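Local coordinates for protein transmembrane oligosaccharyl transferase (Archaeoglobus fulgidus, PDB 3WAJ) that is a membrane protein of the archaeal AglB branch of the STT3 oligosaccharyl transferase family, with a zinc-binding helical part and a C-terminal globular part of mixed helix and sheet, at residues S549-G554 with A572-K577; D69-Y74 with W556-A561. All blocks are in the same frame, centred on the assembly; numbering follows the deposited sequence.

Contact 1: residues S549-G554 with A572-K577; sequences SWWDYG and AGIGNK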
loop_
_atom_site.group_PDB
_atom_site.type_symbol
_atom_site.label_atom_id
_atom_site.label_comp_id
_atom_site.label_asym_id
_atom_site.label_seq_id
_atom_site.Cartn_x
_atom_site.Cartn_y
_atom_site.Cartn_z
ATOM N N SER A 549 -14.874 4.932 3.301
ATOM C CA SER A 549 -14.262 5.295 2.038
ATOM C C SER A 549 -13.579 4.031 1.522
ATOM O O SER A 549 -13.545 3.025 2.212
ATOM C CB SER A 549 -13.240 6.417 2.265
ATOM O OG SER A 549 -12.582 6.745 1.052
ATOM N N TRP A 550 -13.030 4.065 0.320
ATOM C CA TRP A 550 -12.356 2.883 -0.204
ATOM C C TRP A 550 -11.145 2.553 0.693
ATOM O O TRP A 550 -10.649 3.430 1.415
ATOM C CB TRP A 550 -11.947 3.118 -1.670
ATOM C CG TRP A 550 -11.501 1.884 -2.417
ATOM C CD1 TRP A 550 -10.434 1.794 -3.261
ATOM C CD2 TRP A 550 -12.103 0.572 -2.393
ATOM N NE1 TRP A 550 -10.330 0.520 -3.762
ATOM C CE2 TRP A 550 -11.337 -0.252 -3.246
ATOM C CE3 TRP A 550 -13.207 0.016 -1.729
ATOM C CZ2 TRP A 550 -11.643 -1.606 -3.464
ATOM C CZ3 TRP A 550 -13.504 -1.327 -1.938
ATOM C CH2 TRP A 550 -12.727 -2.121 -2.802
ATOM N N TRP A 551 -10.672 1.307 0.670
ATOM C CA TRP A 551 -9.672 0.884 1.659
ATOM C C TRP A 551 -8.303 1.544 1.473
ATOM O O TRP A 551 -7.567 1.706 2.447
ATOM C CB TRP A 551 -9.535 -0.637 1.687
ATOM C CG TRP A 551 -9.094 -1.271 0.394
ATOM C CD1 TRP A 551 -9.904 -1.757 -0.593
ATOM C CD2 TRP A 551 -7.743 -1.537 -0.030
ATOM N NE1 TRP A 551 -9.147 -2.297 -1.609
ATOM C CE2 TRP A 551 -7.820 -2.169 -1.296
ATOM C CE3 TRP A 551 -6.481 -1.290 0.529
ATOM C CZ2 TRP A 551 -6.678 -2.574 -2.011
ATOM C CZ3 TRP A 551 -5.343 -1.686 -0.183
ATOM C CH2 TRP A 551 -5.452 -2.324 -1.441
ATOM N N ASP A 552 -7.980 1.925 0.234
ATOM C CA ASP A 552 -6.728 2.628 -0.095
ATOM C C ASP A 552 -6.430 3.805 0.828
ATOM O O ASP A 552 -5.272 4.056 1.168
ATOM C CB ASP A 552 -6.802 3.196 -1.527
ATOM C CG ASP A 552 -6.813 2.133 -2.572
ATOM O OD1 ASP A 552 -6.813 0.921 -2.234
ATOM O OD2 ASP A 552 -6.826 2.518 -3.747
ATOM N N TYR A 553 -7.495 4.508 1.216
ATOM C CA TYR A 553 -7.425 5.836 1.822
ATOM C C TYR A 553 -7.365 5.824 3.357
ATOM O O TYR A 553 -7.226 6.883 3.981
ATOM C CB TYR A 553 -8.614 6.691 1.294
ATOM C CG TYR A 553 -8.634 6.700 -0.222
ATOM C CD1 TYR A 553 -7.532 7.180 -0.932
ATOM C CD2 TYR A 553 -9.716 6.212 -0.950
ATOM C CE1 TYR A 553 -7.504 7.194 -2.326
ATOM C CE2 TYR A 553 -9.699 6.222 -2.375
ATOM C CZ TYR A 553 -8.578 6.709 -3.048
ATOM O OH TYR A 553 -8.505 6.721 -4.448
ATOM N N GLY A 554 -7.453 4.630 3.956
ATOM C CA GLY A 554 -7.554 4.481 5.404
ATOM C C GLY A 554 -6.447 5.151 6.203
ATOM O O GLY A 554 -6.701 5.848 7.204
ATOM N N ALA A 572 -8.330 -4.476 5.584
ATOM C CA ALA A 572 -9.392 -4.664 6.570
ATOM C C ALA A 572 -10.613 -3.799 6.203
ATOM O O ALA A 572 -10.459 -2.714 5.638
ATOM C CB ALA A 572 -8.902 -4.288 7.944
ATOM N N GLY A 573 -11.817 -4.268 6.541
ATOM C CA GLY A 573 -13.021 -3.460 6.398
ATOM C C GLY A 573 -13.566 -3.303 4.979
ATOM O O GLY A 573 -14.433 -2.454 4.733
ATOM N N ILE A 574 -13.076 -4.114 4.043
ATOM C CA ILE A 574 -13.615 -4.091 2.685
ATOM C C ILE A 574 -15.026 -4.700 2.620
ATOM O O ILE A 574 -15.874 -4.232 1.862
ATOM C CB ILE A 574 -12.678 -4.800 1.686
ATOM C CG1 ILE A 574 -11.367 -4.018 1.532
ATOM C CG2 ILE A 574 -13.351 -4.979 0.325
ATOM C CD1 ILE A 574 -10.209 -4.844 0.907
ATOM N N GLY A 575 -15.272 -5.743 3.415
ATOM C CA GLY A 575 -16.556 -6.436 3.395
ATOM C C GLY A 575 -16.893 -7.058 2.034
ATOM O O GLY A 575 -16.003 -7.302 1.222
ATOM N N ASN A 576 -18.175 -7.334 1.796
ATOM C CA ASN A 576 -18.649 -7.888 0.514
ATOM C C ASN A 576 -20.165 -8.008 0.473
ATOM O O ASN A 576 -20.821 -7.946 1.515
ATOM C CB ASN A 576 -18.044 -9.272 0.227
ATOM C CG ASN A 576 -18.391 -10.299 1.300
ATOM O OD1 ASN A 576 -19.570 -10.601 1.554
ATOM N ND2 ASN A 576 -17.359 -10.836 1.941
ATOM N N LYS A 577 -20.718 -8.231 -0.716
ATOM C CA LYS A 577 -22.173 -8.412 -0.840
ATOM C C LYS A 577 -22.625 -9.870 -0.800
ATOM O O LYS A 577 -23.688 -10.175 -0.266
ATOM C CB LYS A 577 -22.723 -7.692 -2.077
ATOM C CG LYS A 577 -23.143 -6.260 -1.797
ATOM C CD LYS A 577 -23.089 -5.360 -3.030
ATOM C CE LYS A 577 -23.588 -6.068 -4.268
ATOM N NZ LYS A 577 -23.379 -5.215 -5.470
#
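Trp551 and Ile574 carry most of this contact, which is wholly apolar across the two segments. The CH-pi interaction is its main element. Ile574 CD1 lies over the five-membered part of the Trp551 indole, 3.7 Å from its centroid and 22° off the normal. It stands toward the rim, and both Ile574 CG1 and Ile574 CD1 are 3.4 Å from Trp551 CD1. Chi1 of Trp551 (61°) places CG between the backbone N and the carbonyl carbon and turns the ring toward 572-577. Asp552 OD1 lies over the opposite face of the same ring.

The second branch of Ile574 makes a looser apolar contact. Ile574 CG2 approaches Trp550 CH2 to 4.3 Å. The two indoles also pack on each other, with Trp551 CD1 above the Trp550 plane and Trp550 CH2 at the Trp551 edge. Trp625 of helix 619-627 meets both rings.

Polar bonds lead outside the segments. Lys618 binds Asp552 OD2 and Tyr553 OH, and Ser585 OG binds Ile574 O. The residues from Trp550 to Gly554 spell WWDYG, the signature motif of STT3-family proteins, with a short 3-10 turn at 551-553 leading into helix 554-561.

Contact 2: residues D69-Y74 with W556-A561; sequences DPFTYY and WIEAVA
Glu558 faces Asp69, Phe71 and Thr72, which belong to a type I beta turn from Asp69 to Thr72 with an Asx turn at its start. The contact is buried. It joins the N-terminal STT3 region to helix 554-561 of the AglB core region.

First in 556-561 is Trp556. Its ring meets Trp49 and Trp503 edge-to-face, and its NE1 binds Gly45 O.

Glu558 makes the contact itself. Its chain is extended, with CG anti to the backbone N (chi1 178°), and this carries the carboxylate across to the turn. Glu558 OE2 comes within 2.7 Å of Asp69 OD2. Arg53 NE forms salt bridges with both oxygens, which would offset the gathered negative charge, and Tyr50 OH adds a hydrogen bond to Asp69 OD2. Glu558 OE2 also lies 3.3 Å from Phe71 CB. The Phe71 ring and the Glu558 carboxylate have planes 8° apart, but OE2 comes to the ring obliquely and the two do not stack. Glu558 OE1 packs against Thr72 CB at 3.4 Å. A water accepts from Thr72 OG1 at 2.6 Å and donates to Glu558 OE1, although the second distance is doubtfully short.

Further on, Val560 packs on Trp49 and on helix 501-513. Across from the helix, Asp69 OD1 accepts from Phe71 N at 3.0 Å, the nitrogen lying 50° out of the carboxylate plane.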
loop_
_atom_site.group_PDB
_atom_site.type_symbol
_atom_site.label_atom_id
_atom_site.label_comp_id
_atom_site.label_asym_id
_atom_site.label_seq_id
_atom_site.Cartn_x
_atom_site.Cartn_y
_atom_site.Cartn_z
ATOM N N ASP A 69 -4.658 -1.137 17.332
ATOM C CA ASP A 69 -5.027 0.226 16.970
ATOM C C ASP A 69 -6.509 0.277 16.679
ATOM O O ASP A 69 -6.940 -0.027 15.575
ATOM C CB ASP A 69 -4.213 0.680 15.746
ATOM C CG ASP A 69 -4.514 2.138 15.311
ATOM O OD1 ASP A 69 -5.242 2.864 16.021
ATOM O OD2 ASP A 69 -3.996 2.565 14.260
ATOM N N PRO A 70 -7.308 0.645 17.689
ATOM C CA PRO A 70 -8.760 0.713 17.500
ATOM C C PRO A 70 -9.176 1.894 16.636
ATOM O O PRO A 70 -10.354 2.021 16.285
ATOM C CB PRO A 70 -9.293 0.890 18.935
ATOM C CG PRO A 70 -8.155 1.497 19.684
ATOM C CD PRO A 70 -6.922 0.869 19.096
ATOM N N PHE A 71 -8.211 2.746 16.304
ATOM C CA PHE A 71 -8.478 3.962 15.539
ATOM C C PHE A 71 -8.645 3.629 14.054
ATOM O O PHE A 71 -9.153 4.441 13.272
ATOM C CB PHE A 71 -7.334 4.941 15.711
ATOM C CG PHE A 71 -7.762 6.376 15.911
ATOM C CD1 PHE A 71 -8.206 7.140 14.839
ATOM C CD2 PHE A 71 -7.648 6.980 17.165
ATOM C CE1 PHE A 71 -8.564 8.449 15.010
ATOM C CE2 PHE A 71 -8.003 8.303 17.341
ATOM C CZ PHE A 71 -8.469 9.040 16.256
ATOM N N THR A 72 -8.217 2.431 13.664
ATOM C CA THR A 72 -8.401 1.970 12.293
ATOM C C THR A 72 -9.287 0.722 12.214
ATOM O O THR A 72 -9.632 0.133 13.241
ATOM C CB THR A 72 -7.059 1.731 11.612
ATOM O OG1 THR A 72 -7.261 1.644 10.200
ATOM C CG2 THR A 72 -6.388 0.470 12.144
ATOM N N TYR A 73 -9.671 0.333 10.999
ATOM C CA TYR A 73 -10.596 -0.793 10.824
ATOM C C TYR A 73 -11.819 -0.647 11.755
ATOM O O TYR A 73 -12.217 -1.575 12.474
ATOM C CB TYR A 73 -9.850 -2.138 11.015
ATOM C CG TYR A 73 -10.688 -3.389 10.801
ATOM C CD1 TYR A 73 -11.815 -3.377 9.975
ATOM C CD2 TYR A 73 -10.361 -4.576 11.442
ATOM C CE1 TYR A 73 -12.584 -4.512 9.798
ATOM C CE2 TYR A 73 -11.134 -5.724 11.284
ATOM C CZ TYR A 73 -12.241 -5.688 10.460
ATOM O OH TYR A 73 -13.002 -6.822 10.297
ATOM N N TYR A 74 -12.429 0.529 11.722
ATOM C CA TYR A 74 -13.568 0.821 12.582
ATOM C C TYR A 74 -14.793 -0.030 12.226
ATOM O O TYR A 74 -15.114 -0.215 11.052
ATOM C CB TYR A 74 -13.902 2.308 12.477
ATOM C CG TYR A 74 -14.964 2.776 13.440
ATOM C CD1 TYR A 74 -14.649 3.126 14.751
ATOM C CD2 TYR A 74 -16.280 2.906 13.028
ATOM C CE1 TYR A 74 -15.635 3.580 15.630
ATOM C CE2 TYR A 74 -17.267 3.346 13.894
ATOM C CZ TYR A 74 -16.941 3.683 15.197
ATOM O OH TYR A 74 -17.937 4.142 16.055
ATOM N N TRP A 556 -4.453 7.687 5.298
ATOM C CA TRP A 556 -4.593 9.149 5.214
ATOM C C TRP A 556 -5.686 9.678 6.141
ATOM O O TRP A 556 -5.496 10.689 6.821
ATOM C CB TRP A 556 -4.909 9.586 3.784
ATOM C CG TRP A 556 -3.860 9.230 2.783
ATOM C CD1 TRP A 556 -2.583 8.791 3.033
ATOM C CD2 TRP A 556 -3.991 9.292 1.357
ATOM N NE1 TRP A 556 -1.912 8.588 1.839
ATOM C CE2 TRP A 556 -2.758 8.882 0.800
ATOM C CE3 TRP A 556 -5.031 9.658 0.497
ATOM C CZ2 TRP A 556 -2.552 8.810 -0.584
ATOM C CZ3 TRP A 556 -4.825 9.593 -0.870
ATOM C CH2 TRP A 556 -3.601 9.157 -1.400
ATOM N N ILE A 557 -6.833 9.000 6.151
ATOM C CA ILE A 557 -7.966 9.434 6.954
ATOM C C ILE A 557 -7.553 9.459 8.411
ATOM O O ILE A 557 -7.791 10.430 9.119
ATOM C CB ILE A 557 -9.199 8.521 6.759
ATOM C CG1 ILE A 557 -9.804 8.739 5.368
ATOM C CG2 ILE A 557 -10.262 8.816 7.810
ATOM C CD1 ILE A 557 -10.994 7.839 5.063
ATOM N N GLU A 558 -6.903 8.392 8.853
ATOM C CA GLU A 558 -6.428 8.317 10.227
ATOM C C GLU A 558 -5.299 9.309 10.546
ATOM O O GLU A 558 -5.364 10.017 11.539
ATOM C CB GLU A 558 -5.947 6.904 10.526
ATOM C CG GLU A 558 -5.395 6.747 11.930
ATOM C CD GLU A 558 -5.099 5.278 12.254
ATOM O OE1 GLU A 558 -5.095 4.449 11.309
ATOM O OE2 GLU A 558 -4.873 4.958 13.441
ATOM N N ALA A 559 -4.259 9.350 9.715
ATOM C CA ALA A 559 -3.111 10.201 10.014
ATOM C C ALA A 559 -3.381 11.695 9.783
ATOM O O ALA A 559 -2.789 12.530 10.452
ATOM C CB ALA A 559 -1.871 9.739 9.246
ATOM N N VAL A 560 -4.287 12.031 8.867
ATOM C CA VAL A 560 -4.504 13.435 8.525
ATOM C C VAL A 560 -5.794 14.001 9.107
ATOM O O VAL A 560 -5.810 15.102 9.647
ATOM C CB VAL A 560 -4.435 13.695 6.993
ATOM C CG1 VAL A 560 -4.649 15.177 6.699
ATOM C CG2 VAL A 560 -3.083 13.245 6.430
ATOM N N ALA A 561 -6.878 13.254 8.995
ATOM C CA ALA A 561 -8.148 13.707 9.547
ATOM C C ALA A 561 -8.272 13.418 11.045
ATOM O O ALA A 561 -9.147 13.981 11.706
ATOM C CB ALA A 561 -9.310 13.087 8.790
HETATM O O HOH W 1 -5.574 3.407 9.171
#

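From the N terminus the chain first passes through 69-74, which starts at the end of strand 68-69 and runs toward strand 78-79. In contact 2 it meets 556-561, far along the chain, closing a loop of 481 intervening residues. Segment 549-554 leads into that helix, and 572-577 follows after strand 564-565. Contact 1 therefore closes a short loop of 17 residues. The segments alternate, so the two closures cross. Contact 1 stays within the AglB core region, while contact 2 ties that region to the N-terminal STT3 region. They also touch directly: Ala572 CB packs on Tyr73 CG at 3.5 Å, and Ser549 CB lies 3.9 Å from Ile557 CD1. Their centres are about 12 Å apart.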